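Local coordinates for toxin protein (Yersinia entomophaga, PDB 6AQK) that probably acts as an ADP-ribosyltransferase toxin, moving ADP-ribose from NAD+ onto a target molecule, at residues 17-22 / 172-177; 97-102 / 183-188; 160-165 / 216-221; 191-196 / 222-227. One frame throughout, in Å; residues are numbered along the deposited sequence.

Contacts 2, 3 and 4 all reach the mixed five-stranded sheet, while contact 1 lies beside it, where helix 19-23 meets the loop that follows strand 161-167. Strand 220-226 is shared: contact 3 pairs its start in parallel with 161-167, and contact 4 pairs it antiparallel with 192-200, their centres about 15 Å apart. Contacts 1 and 2 are closer, with centres about 11 Å apart, and are joined by backbone bonds from Gly-173 and Val-174. The centres of contacts 1 and 3 lie about 24 Å apart. Segments of contacts 1, 2 and 3 alternate along the chain; contact 4 opens after 1 and 2 close and alternates with 3, weaving the probable transferase fold.

Contact 1 of 4, residues 17-22 / 172-177; sequences PALYKQ and AGVSEG
The Tyr-20 ring carries Gly-177 over one face: Gly-177 CA sits 3.8 Å above the ring plane, displaced toward the rim, and the line from it to the centroid leans 24° from the ring normal, a CH-pi contact. The closest approach is from Tyr-20 CE1 to Gly-177 C, 3.6 Å. The chi1 of -78° turns the ring beside its own backbone N and lays it along the glycine backbone. Next to it, Leu-19 CD2 rests 3.7 Å from Glu-176 O and reaches the Val-174 CG2 branch more loosely, at 4.4 Å. Helix 19-23 is thereby laid against the loop between strands 161-167 and 184-187. In ADP-ribosyltransferases the loop just before the equivalent of strand 184-187 often helps to recognise the target; that role is only an inference here. Pro-17 and the Glu-176 side chain cross at about a right angle, with Pro-17 CG 3.9 Å from Glu-176 OE1. The other carboxylate oxygen, Glu-176 OE2, is hydrogen-bonded to His-95 ND1, which fixes the acid end while its OE1 faces the proline ring.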
loop_
_atom_site.group_PDB
_atom_site.type_symbol
_atom_site.label_atom_id
_atom_site.label_comp_id
_atom_site.label_asym_id
_atom_site.label_seq_id
_atom_site.Cartn_x
_atom_site.Cartn_y
_atom_site.Cartn_z
ATOM N N PRO A 17 -6.926 -10.553 -15.843
ATOM C CA PRO A 17 -5.967 -10.480 -14.729
ATOM C C PRO A 17 -6.527 -10.902 -13.381
ATOM O O PRO A 17 -7.617 -10.489 -12.980
ATOM C CB PRO A 17 -5.616 -9.019 -14.715
ATOM C CG PRO A 17 -5.646 -8.612 -16.169
ATOM C CD PRO A 17 -6.816 -9.383 -16.743
ATOM N N ALA A 18 -5.838 -11.824 -12.724
ATOM C CA ALA A 18 -6.159 -12.208 -11.391
ATOM C C ALA A 18 -6.129 -11.035 -10.448
ATOM O O ALA A 18 -6.836 -11.052 -9.430
ATOM C CB ALA A 18 -5.204 -13.292 -10.931
ATOM N N LEU A 19 -5.350 -10.009 -10.788
ATOM C CA LEU A 19 -5.383 -8.772 -9.984
ATOM C C LEU A 19 -6.794 -8.201 -9.717
ATOM O O LEU A 19 -7.030 -7.650 -8.615
ATOM C CB LEU A 19 -4.484 -7.701 -10.595
ATOM C CG LEU A 19 -4.223 -6.409 -9.906
ATOM C CD1 LEU A 19 -3.662 -6.738 -8.537
ATOM C CD2 LEU A 19 -3.192 -5.585 -10.669
ATOM N N TYR A 20 -7.724 -8.321 -10.689
ATOM C CA TYR A 20 -9.092 -7.845 -10.486
ATOM C C TYR A 20 -9.724 -8.450 -9.241
ATOM O O TYR A 20 -10.500 -7.754 -8.546
ATOM C CB TYR A 20 -10.024 -8.206 -11.632
ATOM C CG TYR A 20 -9.901 -7.336 -12.856
ATOM C CD1 TYR A 20 -10.436 -6.046 -12.904
ATOM C CD2 TYR A 20 -9.378 -7.857 -14.025
ATOM C CE1 TYR A 20 -10.310 -5.293 -14.083
ATOM C CE2 TYR A 20 -9.246 -7.123 -15.180
ATOM C CZ TYR A 20 -9.696 -5.869 -15.223
ATOM O OH TYR A 20 -9.508 -5.272 -16.422
ATOM N N LYS A 21 -9.512 -9.742 -9.016
ATOM C CA LYS A 21 -10.022 -10.401 -7.795
ATOM C C LYS A 21 -9.650 -9.722 -6.466
ATOM O O LYS A 21 -10.456 -9.681 -5.550
ATOM C CB LYS A 21 -9.683 -11.906 -7.735
ATOM C CG LYS A 21 -10.338 -12.760 -8.837
ATOM C CD LYS A 21 -9.760 -14.168 -8.840
ATOM N N GLN A 22 -8.447 -9.164 -6.371
ATOM C CA GLN A 22 -8.004 -8.496 -5.180
ATOM C C GLN A 22 -8.564 -7.069 -5.051
ATOM O O GLN A 22 -8.644 -6.526 -3.953
ATOM C CB GLN A 22 -6.466 -8.409 -5.293
ATOM C CG GLN A 22 -5.780 -7.845 -4.097
ATOM C CD GLN A 22 -5.545 -6.374 -4.107
ATOM O OE1 GLN A 22 -5.714 -5.684 -5.094
ATOM N NE2 GLN A 22 -5.156 -5.856 -2.925
ATOM N N ALA A 172 8.212 -2.036 -10.665
ATOM C CA ALA A 172 7.188 -3.067 -10.805
ATOM C C ALA A 172 5.752 -2.525 -10.872
ATOM O O ALA A 172 4.822 -3.283 -10.798
ATOM C CB ALA A 172 7.326 -4.056 -9.625
ATOM N N GLY A 173 5.566 -1.226 -11.083
ATOM C CA GLY A 173 4.231 -0.630 -11.090
ATOM C C GLY A 173 3.532 -0.939 -12.403
ATOM O O GLY A 173 4.099 -0.762 -13.480
ATOM N N VAL A 174 2.273 -1.340 -12.317
ATOM C CA VAL A 174 1.524 -1.615 -13.490
ATOM C C VAL A 174 0.245 -0.813 -13.601
ATOM O O VAL A 174 -0.444 -0.501 -12.588
ATOM C CB VAL A 174 1.188 -3.088 -13.506
ATOM C CG1 VAL A 174 2.443 -3.927 -13.513
ATOM C CG2 VAL A 174 0.277 -3.527 -12.378
ATOM N N SER A 175 -0.075 -0.473 -14.837
ATOM C CA SER A 175 -1.324 0.152 -15.165
ATOM C C SER A 175 -2.261 -0.913 -15.573
ATOM O O SER A 175 -2.475 -1.157 -16.754
ATOM C CB SER A 175 -1.091 1.218 -16.235
ATOM O OG SER A 175 -2.306 1.815 -16.562
ATOM N N GLU A 176 -2.790 -1.632 -14.601
ATOM C CA GLU A 176 -3.568 -2.812 -14.873
ATOM C C GLU A 176 -4.661 -3.002 -13.821
ATOM O O GLU A 176 -4.430 -2.745 -12.690
ATOM C CB GLU A 176 -2.600 -4.010 -14.869
ATOM C CG GLU A 176 -3.116 -5.244 -15.529
ATOM C CD GLU A 176 -3.218 -5.129 -17.033
ATOM O OE1 GLU A 176 -4.332 -5.206 -17.485
ATOM O OE2 GLU A 176 -2.231 -4.934 -17.773
ATOM N N GLY A 177 -5.838 -3.467 -14.216
ATOM C CA GLY A 177 -6.915 -3.741 -13.259
ATOM C C GLY A 177 -8.030 -2.702 -13.214
ATOM O O GLY A 177 -8.208 -1.903 -14.100
#

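Contact 2 of 4, residues 97-102 / 183-188; sequences ADVNET and GEVTFP
Val-185, on the short strand 184-187, meets Thr-102 on strand 101-106 and Ala-97 in the loop leading to it, so the contact joins the two-stranded sheet of 145-148 and 184-187 to the edge of the five-stranded one. It is built by van der Waals packing of small side chains, mostly beta-branched. Both Val-185 methyls are used: Val-185 CG1 is 3.7 Å from Ala-97 CB, and Val-185 CG2 is 3.8 Å from the same Ala-97 CB, so the alanine methyl sits across the fork of the valine. The valine torsion, chi1 172°, puts CG1 opposite the backbone N and lets Val-185 CG2 reach Thr-102 CG2 as well, at 4.0 Å. Thr-102 and Val-185 meet nearly at right angles. Val-99 adds a looser touch, its CG2 4.4 Å from Val-185 CG2.

Thr-102 turns its hydroxyl into the crowded position between N and carbonyl carbon, chi1 65°, leaving CG2 for the valine. Thr-102 OG1 then stands 4.2 Å from Phe-187 CE1 and also makes a weak hydrogen bond with Thr-147 OG1. That threonine in turn is hydrogen-bonded through OG1 to Val-185 O, so one residue of strand 145-148 ties to both sides of the contact.

Read with the residue before them, Gly-183 and Glu-184 are consistent with the E-x-E pattern seen in many ADP-ribosyltransferases. Val-185 directly after Glu-184, packed against the first strand and the loop before it, is consistent with the two-sheet core of that family, which frames the NAD+ cleft.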
loop_
_atom_site.group_PDB
_atom_site.type_symbol
_atom_site.label_atom_id
_atom_site.label_comp_id
_atom_site.label_asym_id
_atom_site.label_seq_id
_atom_site.Cartn_x
_atom_site.Cartn_y
_atom_site.Cartn_z
ATOM N N ALA A 97 3.449 0.645 -15.967
ATOM C CA ALA A 97 3.111 2.070 -16.015
ATOM C C ALA A 97 4.355 2.787 -16.480
ATOM O O ALA A 97 5.422 2.372 -16.119
ATOM C CB ALA A 97 2.692 2.569 -14.639
ATOM N N ASP A 98 4.194 3.880 -17.230
ATOM C CA ASP A 98 5.353 4.617 -17.767
ATOM C C ASP A 98 5.447 6.059 -17.226
ATOM O O ASP A 98 6.004 6.928 -17.872
ATOM C CB ASP A 98 5.294 4.656 -19.314
ATOM C CG ASP A 98 3.982 5.258 -19.848
ATOM O OD1 ASP A 98 3.123 5.730 -19.053
ATOM O OD2 ASP A 98 3.790 5.233 -21.083
ATOM N N VAL A 99 4.853 6.317 -16.071
ATOM C CA VAL A 99 5.011 7.613 -15.406
ATOM C C VAL A 99 6.272 7.555 -14.559
ATOM O O VAL A 99 6.725 6.487 -14.212
ATOM C CB VAL A 99 3.734 7.993 -14.589
ATOM C CG1 VAL A 99 2.603 8.308 -15.541
ATOM C CG2 VAL A 99 3.337 6.863 -13.626
ATOM N N ASN A 100 6.812 8.716 -14.222
ATOM C CA ASN A 100 8.005 8.899 -13.386
ATOM C C ASN A 100 7.733 8.865 -11.890
ATOM O O ASN A 100 8.647 8.674 -11.114
ATOM C CB ASN A 100 8.671 10.278 -13.626
ATOM C CG ASN A 100 9.304 10.387 -14.987
ATOM O OD1 ASN A 100 9.780 9.375 -15.558
ATOM N ND2 ASN A 100 9.301 11.617 -15.536
ATOM N N GLU A 101 6.485 9.048 -11.520
ATOM C CA GLU A 101 6.120 9.277 -10.108
ATOM C C GLU A 101 4.627 8.972 -9.922
ATOM O O GLU A 101 3.799 9.190 -10.820
ATOM C CB GLU A 101 6.462 10.699 -9.625
ATOM C CG GLU A 101 5.806 11.783 -10.433
ATOM C CD GLU A 101 6.141 13.224 -10.033
ATOM O OE1 GLU A 101 5.439 14.093 -10.626
ATOM O OE2 GLU A 101 7.034 13.494 -9.187
ATOM N N THR A 102 4.324 8.469 -8.740
ATOM C CA THR A 102 2.941 8.222 -8.321
ATOM C C THR A 102 2.808 8.623 -6.837
ATOM O O THR A 102 3.785 9.043 -6.191
ATOM C CB THR A 102 2.513 6.798 -8.489
ATOM O OG1 THR A 102 3.277 5.951 -7.606
ATOM C CG2 THR A 102 2.617 6.397 -9.867
ATOM N N GLY A 183 -6.350 6.145 -13.627
ATOM C CA GLY A 183 -5.009 6.566 -13.281
ATOM C C GLY A 183 -4.309 5.750 -12.176
ATOM O O GLY A 183 -3.280 6.152 -11.672
ATOM N N GLU A 184 -4.861 4.614 -11.805
ATOM C CA GLU A 184 -4.275 3.853 -10.678
ATOM C C GLU A 184 -3.099 3.048 -11.221
ATOM O O GLU A 184 -3.233 2.399 -12.285
ATOM C CB GLU A 184 -5.331 2.993 -10.040
ATOM C CG GLU A 184 -4.837 2.132 -8.894
ATOM C CD GLU A 184 -5.997 1.671 -7.982
ATOM O OE1 GLU A 184 -6.380 0.478 -7.985
ATOM O OE2 GLU A 184 -6.522 2.504 -7.260
ATOM N N VAL A 185 -1.955 3.098 -10.509
ATOM C CA VAL A 185 -0.801 2.265 -10.790
ATOM C C VAL A 185 -0.586 1.357 -9.589
ATOM O O VAL A 185 -0.430 1.846 -8.493
ATOM C CB VAL A 185 0.455 3.153 -11.007
ATOM C CG1 VAL A 185 1.703 2.311 -11.116
ATOM C CG2 VAL A 185 0.274 4.101 -12.189
ATOM N N THR A 186 -0.522 0.062 -9.806
ATOM C CA THR A 186 -0.373 -0.883 -8.723
ATOM C C THR A 186 0.963 -1.580 -8.625
ATOM O O THR A 186 1.630 -1.888 -9.674
ATOM C CB THR A 186 -1.488 -1.949 -8.920
ATOM O OG1 THR A 186 -2.722 -1.272 -9.201
ATOM C CG2 THR A 186 -1.670 -2.865 -7.668
ATOM N N PHE A 187 1.352 -1.911 -7.390
ATOM C CA PHE A 187 2.641 -2.529 -7.122
ATOM C C PHE A 187 2.387 -3.828 -6.467
ATOM O O PHE A 187 1.364 -3.993 -5.806
ATOM C CB PHE A 187 3.522 -1.641 -6.287
ATOM C CG PHE A 187 3.973 -0.419 -7.021
ATOM C CD1 PHE A 187 3.116 0.663 -7.186
ATOM C CD2 PHE A 187 5.185 -0.418 -7.677
ATOM C CE1 PHE A 187 3.534 1.790 -7.864
ATOM C CE2 PHE A 187 5.624 0.711 -8.348
ATOM C CZ PHE A 187 4.782 1.803 -8.469
ATOM N N PRO A 188 3.272 -4.803 -6.687
ATOM C CA PRO A 188 2.999 -6.110 -6.171
ATOM C C PRO A 188 3.314 -6.336 -4.705
ATOM O O PRO A 188 4.076 -5.592 -4.076
ATOM C CB PRO A 188 3.878 -7.006 -7.084
ATOM C CG PRO A 188 5.067 -6.148 -7.277
ATOM C CD PRO A 188 4.498 -4.794 -7.482
#

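Contact 3 of 4, residues 160-165 / 216-221; sequences TIMWHF and TSHRYI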
loop_
_atom_site.group_PDB
_atom_site.type_symbol
_atom_site.label_atom_id
_atom_site.label_comp_id
_atom_site.label_asym_id
_atom_site.label_seq_id
_atom_site.Cartn_x
_atom_site.Cartn_y
_atom_site.Cartn_z
ATOM N N THR A 160 -4.320 11.865 5.665
ATOM C CA THR A 160 -3.356 12.434 6.581
ATOM C C THR A 160 -1.912 12.231 6.107
ATOM O O THR A 160 -1.029 13.096 6.332
ATOM C CB THR A 160 -3.599 11.928 8.023
ATOM O OG1 THR A 160 -4.949 12.223 8.389
ATOM C CG2 THR A 160 -2.648 12.565 9.034
ATOM N N ILE A 161 -1.642 11.076 5.506
ATOM C CA ILE A 161 -0.291 10.719 5.069
ATOM C C ILE A 161 -0.333 10.597 3.549
ATOM O O ILE A 161 -1.244 9.998 2.965
ATOM C CB ILE A 161 0.140 9.371 5.699
ATOM C CG1 ILE A 161 0.129 9.527 7.224
ATOM C CG2 ILE A 161 1.514 8.917 5.195
ATOM C CD1 ILE A 161 0.144 8.259 8.014
ATOM N N MET A 162 0.657 11.169 2.889
ATOM C CA MET A 162 0.792 10.981 1.464
ATOM C C MET A 162 2.188 10.434 1.167
ATOM O O MET A 162 3.190 10.957 1.650
ATOM C CB MET A 162 0.590 12.258 0.653
ATOM C CG MET A 162 0.540 12.016 -0.847
ATOM S SD MET A 162 0.590 13.525 -1.903
ATOM C CE MET A 162 2.338 13.755 -1.880
ATOM N N TRP A 163 2.258 9.406 0.347
ATOM C CA TRP A 163 3.510 8.971 -0.202
ATOM C C TRP A 163 3.760 9.619 -1.560
ATOM O O TRP A 163 2.867 9.757 -2.369
ATOM C CB TRP A 163 3.488 7.466 -0.445
ATOM C CG TRP A 163 3.061 6.551 0.655
ATOM C CD1 TRP A 163 1.807 6.384 1.161
ATOM C CD2 TRP A 163 3.902 5.549 1.344
ATOM N NE1 TRP A 163 1.791 5.379 2.108
ATOM C CE2 TRP A 163 3.048 4.844 2.235
ATOM C CE3 TRP A 163 5.254 5.204 1.304
ATOM C CZ2 TRP A 163 3.505 3.802 3.028
ATOM C CZ3 TRP A 163 5.695 4.154 2.077
ATOM C CH2 TRP A 163 4.824 3.491 2.963
ATOM N N HIS A 164 5.012 9.969 -1.809
ATOM C CA HIS A 164 5.429 10.476 -3.097
ATOM C C HIS A 164 6.499 9.537 -3.573
ATOM O O HIS A 164 7.611 9.515 -3.034
ATOM C CB HIS A 164 5.981 11.891 -2.963
ATOM C CG HIS A 164 6.422 12.476 -4.256
ATOM N ND1 HIS A 164 7.105 13.662 -4.332
ATOM C CD2 HIS A 164 6.293 12.023 -5.527
ATOM C CE1 HIS A 164 7.353 13.939 -5.601
ATOM N NE2 HIS A 164 6.862 12.962 -6.347
ATOM N N PHE A 165 6.126 8.757 -4.580
ATOM C CA PHE A 165 6.958 7.710 -5.162
ATOM C C PHE A 165 7.682 8.199 -6.393
ATOM O O PHE A 165 7.087 8.744 -7.312
ATOM C CB PHE A 165 6.104 6.544 -5.523
ATOM C CG PHE A 165 5.573 5.814 -4.307
ATOM C CD1 PHE A 165 6.434 5.235 -3.380
ATOM C CD2 PHE A 165 4.218 5.694 -4.108
ATOM C CE1 PHE A 165 5.949 4.612 -2.241
ATOM C CE2 PHE A 165 3.747 5.107 -2.979
ATOM C CZ PHE A 165 4.575 4.535 -2.086
ATOM N N THR A 216 -3.909 20.878 1.644
ATOM C CA THR A 216 -3.528 21.199 2.983
ATOM C C THR A 216 -3.957 20.132 3.988
ATOM O O THR A 216 -3.871 20.363 5.193
ATOM C CB THR A 216 -4.163 22.548 3.390
ATOM O OG1 THR A 216 -5.603 22.435 3.335
ATOM C CG2 THR A 216 -3.657 23.622 2.459
ATOM N N SER A 217 -4.351 18.934 3.522
ATOM C CA SER A 217 -4.753 17.912 4.443
ATOM C C SER A 217 -3.678 16.916 4.877
ATOM O O SER A 217 -3.864 16.255 5.882
ATOM C CB SER A 217 -5.926 17.156 3.854
ATOM O OG SER A 217 -6.897 18.009 3.351
ATOM N N HIS A 218 -2.525 16.825 4.171
ATOM C CA HIS A 218 -1.479 15.886 4.585
ATOM C C HIS A 218 -0.671 16.494 5.755
ATOM O O HIS A 218 -0.104 17.563 5.651
ATOM C CB HIS A 218 -0.514 15.594 3.404
ATOM C CG HIS A 218 -1.204 15.296 2.117
ATOM N ND1 HIS A 218 -2.267 14.421 2.041
ATOM C CD2 HIS A 218 -1.002 15.754 0.853
ATOM C CE1 HIS A 218 -2.696 14.360 0.795
ATOM N NE2 HIS A 218 -1.956 15.173 0.053
ATOM N N ARG A 219 -0.553 15.778 6.842
ATOM C CA ARG A 219 0.405 16.128 7.899
ATOM C C ARG A 219 1.760 15.463 7.701
ATOM O O ARG A 219 2.751 15.907 8.278
ATOM C CB ARG A 219 -0.195 15.819 9.316
ATOM C CG ARG A 219 -1.601 16.413 9.544
ATOM C CD ARG A 219 -1.547 17.911 9.914
ATOM N NE ARG A 219 -1.052 18.853 8.905
ATOM C CZ ARG A 219 -1.783 19.362 7.896
ATOM N NH1 ARG A 219 -1.221 20.183 7.027
ATOM N NH2 ARG A 219 -3.064 19.029 7.697
ATOM N N TYR A 220 1.820 14.355 6.963
ATOM C CA TYR A 220 3.052 13.592 6.788
ATOM C C TYR A 220 3.227 13.182 5.312
ATOM O O TYR A 220 2.272 12.757 4.661
ATOM C CB TYR A 220 3.069 12.300 7.629
ATOM C CG TYR A 220 2.996 12.663 9.058
ATOM C CD1 TYR A 220 4.134 13.090 9.709
ATOM C CD2 TYR A 220 1.779 12.729 9.718
ATOM C CE1 TYR A 220 4.085 13.522 11.018
ATOM C CE2 TYR A 220 1.688 13.183 11.047
ATOM C CZ TYR A 220 2.871 13.587 11.677
ATOM O OH TYR A 220 2.905 14.059 12.984
ATOM N N ILE A 221 4.444 13.376 4.822
ATOM C CA ILE A 221 4.873 12.943 3.510
ATOM C C ILE A 221 5.970 11.908 3.620
ATOM O O ILE A 221 7.002 12.111 4.293
ATOM C CB ILE A 221 5.381 14.105 2.631
ATOM C CG1 ILE A 221 4.379 15.301 2.657
ATOM C CG2 ILE A 221 5.654 13.589 1.203
ATOM C CD1 ILE A 221 2.979 15.064 2.052
#
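Met-162 lays its CB over the centre of the His-218 ring, 3.7 Å from the centroid and only 3° off the normal, a CH-pi contact. The methionine then runs past the ring: chi1 of -172° sets CG anti to the backbone N, an equally extended chi2 carries the chain on, and Met-162 SD comes to 3.6 Å from His-218 NE2, oblique to the ring. Ile-221 lies alongside Met-162 and points the same way, with Ile-221 CD1 3.9 Å from Met-162 CB. On the other face of the sheet Ile-161 CG1 packs against Tyr-220 CB at 4.1 Å.

Backbone bonds set this register. Thr-160 O takes two donors in its carbonyl plane, Arg-219 N at 2.8 Å and Tyr-220 N at 3.2 Å, and Met-162 N gives a straighter bond, 166°, to Tyr-220 O. Further out, Lys-159 O accepts from His-218 ND1 and so steadies the ring. Arg-219 folds back, and its NH1 and NH2 both hold Thr-216 O in the guanidinium plane, while NE bonds to Leu-201 O.

The bridges Ile-161 with Tyr-220 and Met-162 with Ile-221 mark the parallel neighbours of an otherwise antiparallel sheet, consistent with an ADP-ribosyltransferase core.

Contact 4 of 4, residues 191-196 / 222-227; sequences NRMKIT and IKARML
Met-193 and Met-226, a non-hydrogen-bonded antiparallel pair, lie side by side, pointing the same way, with Met-193 CE 3.8 Å from Met-226 SD. Met-193 CG lies between its backbone N and carbonyl carbon, chi1 67°, which sets the chain beside Met-226. Asn-191 comes across Met-226 at about a right angle, its ND2 3.3 Å from Met-226 SD. On the same face Ile-195 CD1 touches Ala-224 CB at 3.9 Å. The opposite face carries Lys-194 and Arg-225, also side by side, with Lys-194 CD 4.0 Å from Arg-225 CD. The charged ends have acidic partners: Lys-194 with Asp-136, Arg-225 with Asp-166 and Glu-168. Arg-192 meets Leu-227 nearly at right angles: Leu-227 CD1 stands 3.7 Å above the plane of the Arg-192 guanidinium, whose NH2 bridges to Glu-138.

Lys-194 and Arg-225 exchange two backbone bonds, with further rungs from Leu-227 N to Arg-192 O and from Thr-196 N to Lys-223 O. One water donates to Asn-191 OD1 and Leu-227 O; a second donates to OD1, weakly to Leu-227 O, and accepts from Arg-192 N.

The strands run at 143°. Strand 131-140 continues the sheet beyond 192-200, and 161-167 beyond 220-226, its Phe-165 and Leu-167 packing on Met-226 and its Trp-163 on Met-193.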
loop_
_atom_site.group_PDB
_atom_site.type_symbol
_atom_site.label_atom_id
_atom_site.label_comp_id
_atom_site.label_asym_id
_atom_site.label_seq_id
_atom_site.Cartn_x
_atom_site.Cartn_y
_atom_site.Cartn_z
ATOM N N ASN A 191 6.848 -5.742 -3.097
ATOM C CA ASN A 191 7.524 -4.731 -3.881
ATOM C C ASN A 191 8.601 -4.066 -3.033
ATOM O O ASN A 191 8.352 -3.703 -1.879
ATOM C CB ASN A 191 6.497 -3.704 -4.340
ATOM C CG ASN A 191 7.099 -2.591 -5.144
ATOM O OD1 ASN A 191 7.680 -2.863 -6.175
ATOM N ND2 ASN A 191 6.953 -1.337 -4.674
ATOM N N ARG A 192 9.774 -3.890 -3.629
ATOM C CA ARG A 192 10.886 -3.247 -2.962
ATOM C C ARG A 192 10.840 -1.760 -3.127
ATOM O O ARG A 192 10.738 -1.257 -4.239
ATOM C CB ARG A 192 12.236 -3.795 -3.515
ATOM C CG ARG A 192 12.477 -5.241 -3.067
ATOM C CD ARG A 192 13.781 -5.893 -3.523
ATOM N NE ARG A 192 14.361 -5.214 -4.670
ATOM C CZ ARG A 192 15.490 -4.488 -4.687
ATOM N NH1 ARG A 192 15.875 -3.939 -5.825
ATOM N NH2 ARG A 192 16.262 -4.319 -3.606
ATOM N N MET A 193 10.982 -1.071 -2.014
ATOM C CA MET A 193 11.065 0.388 -2.008
ATOM C C MET A 193 12.158 0.858 -1.035
ATOM O O MET A 193 12.511 0.175 -0.074
ATOM C CB MET A 193 9.732 1.015 -1.675
ATOM C CG MET A 193 9.202 0.795 -0.284
ATOM S SD MET A 193 7.644 1.709 0.077
ATOM C CE MET A 193 6.582 0.984 -1.142
ATOM N N LYS A 194 12.663 2.045 -1.299
ATOM C CA LYS A 194 13.674 2.677 -0.470
ATOM C C LYS A 194 13.082 3.962 0.067
ATOM O O LYS A 194 12.739 4.795 -0.744
ATOM C CB LYS A 194 14.905 2.944 -1.315
ATOM C CG LYS A 194 16.048 3.610 -0.576
ATOM C CD LYS A 194 17.062 3.945 -1.657
ATOM C CE LYS A 194 18.186 4.863 -1.211
ATOM N NZ LYS A 194 19.210 4.032 -0.523
ATOM N N ILE A 195 12.877 4.032 1.379
ATOM C CA ILE A 195 12.357 5.233 2.018
ATOM C C ILE A 195 13.537 6.201 2.051
ATOM O O ILE A 195 14.602 5.878 2.634
ATOM C CB ILE A 195 11.870 5.007 3.441
ATOM C CG1 ILE A 195 10.886 3.808 3.519
ATOM C CG2 ILE A 195 11.228 6.303 4.004
ATOM C CD1 ILE A 195 9.721 3.898 2.573
ATOM N N THR A 196 13.344 7.381 1.466
ATOM C CA THR A 196 14.394 8.369 1.506
ATOM C C THR A 196 14.163 9.550 2.409
ATOM O O THR A 196 15.142 10.212 2.805
ATOM C CB THR A 196 14.749 8.876 0.109
ATOM O OG1 THR A 196 13.630 9.572 -0.432
ATOM C CG2 THR A 196 15.022 7.673 -0.797
ATOM N N ILE A 222 5.734 10.782 2.984
ATOM C CA ILE A 222 6.770 9.759 2.851
ATOM C C ILE A 222 7.283 9.817 1.422
ATOM O O ILE A 222 6.576 9.536 0.516
ATOM C CB ILE A 222 6.258 8.362 3.179
ATOM C CG1 ILE A 222 5.552 8.339 4.547
ATOM C CG2 ILE A 222 7.409 7.399 3.088
ATOM C CD1 ILE A 222 4.813 7.027 4.776
ATOM N N LYS A 223 8.560 10.152 1.232
ATOM C CA LYS A 223 9.223 10.045 -0.052
ATOM C C LYS A 223 9.964 8.707 -0.122
ATOM O O LYS A 223 10.730 8.365 0.765
ATOM C CB LYS A 223 10.257 11.165 -0.216
ATOM C CG LYS A 223 9.579 12.528 -0.171
ATOM C CD LYS A 223 10.455 13.686 -0.634
ATOM C CE LYS A 223 10.726 13.676 -2.131
ATOM N NZ LYS A 223 11.801 14.703 -2.386
ATOM N N ALA A 224 9.750 8.004 -1.223
ATOM C CA ALA A 224 10.322 6.706 -1.458
ATOM C C ALA A 224 10.553 6.449 -2.926
ATOM O O ALA A 224 9.898 7.038 -3.789
ATOM C CB ALA A 224 9.403 5.640 -0.898
ATOM N N ARG A 225 11.482 5.532 -3.217
ATOM C CA ARG A 225 11.800 5.120 -4.552
ATOM C C ARG A 225 11.318 3.757 -4.758
ATOM O O ARG A 225 11.514 2.913 -3.886
ATOM C CB ARG A 225 13.309 5.121 -4.762
ATOM C CG ARG A 225 13.984 6.399 -4.296
ATOM C CD ARG A 225 15.528 6.377 -4.450
ATOM N NE ARG A 225 15.991 6.155 -5.819
ATOM C CZ ARG A 225 15.920 7.037 -6.824
ATOM N NH1 ARG A 225 15.372 8.233 -6.654
ATOM N NH2 ARG A 225 16.392 6.711 -8.028
ATOM N N MET A 226 10.638 3.531 -5.881
ATOM C CA MET A 226 10.197 2.145 -6.215
ATOM C C MET A 226 11.366 1.511 -7.003
ATOM O O MET A 226 11.809 2.065 -7.964
ATOM C CB MET A 226 8.920 2.190 -7.022
ATOM C CG MET A 226 7.773 2.868 -6.282
ATOM S SD MET A 226 7.373 1.944 -4.785
ATOM C CE MET A 226 5.577 1.997 -4.757
ATOM N N LEU A 227 11.861 0.391 -6.531
ATOM C CA LEU A 227 13.115 -0.215 -7.036
ATOM C C LEU A 227 12.804 -1.289 -8.056
ATOM O O LEU A 227 11.682 -1.826 -8.052
ATOM C CB LEU A 227 13.886 -0.869 -5.883
ATOM C CG LEU A 227 14.191 0.031 -4.659
ATOM C CD1 LEU A 227 14.917 -0.689 -3.522
ATOM C CD2 LEU A 227 14.957 1.249 -5.120
HETATM O O HOH W 1 8.951 -1.255 -7.920
HETATM O O HOH W 2 10.095 -4.330 -6.534
#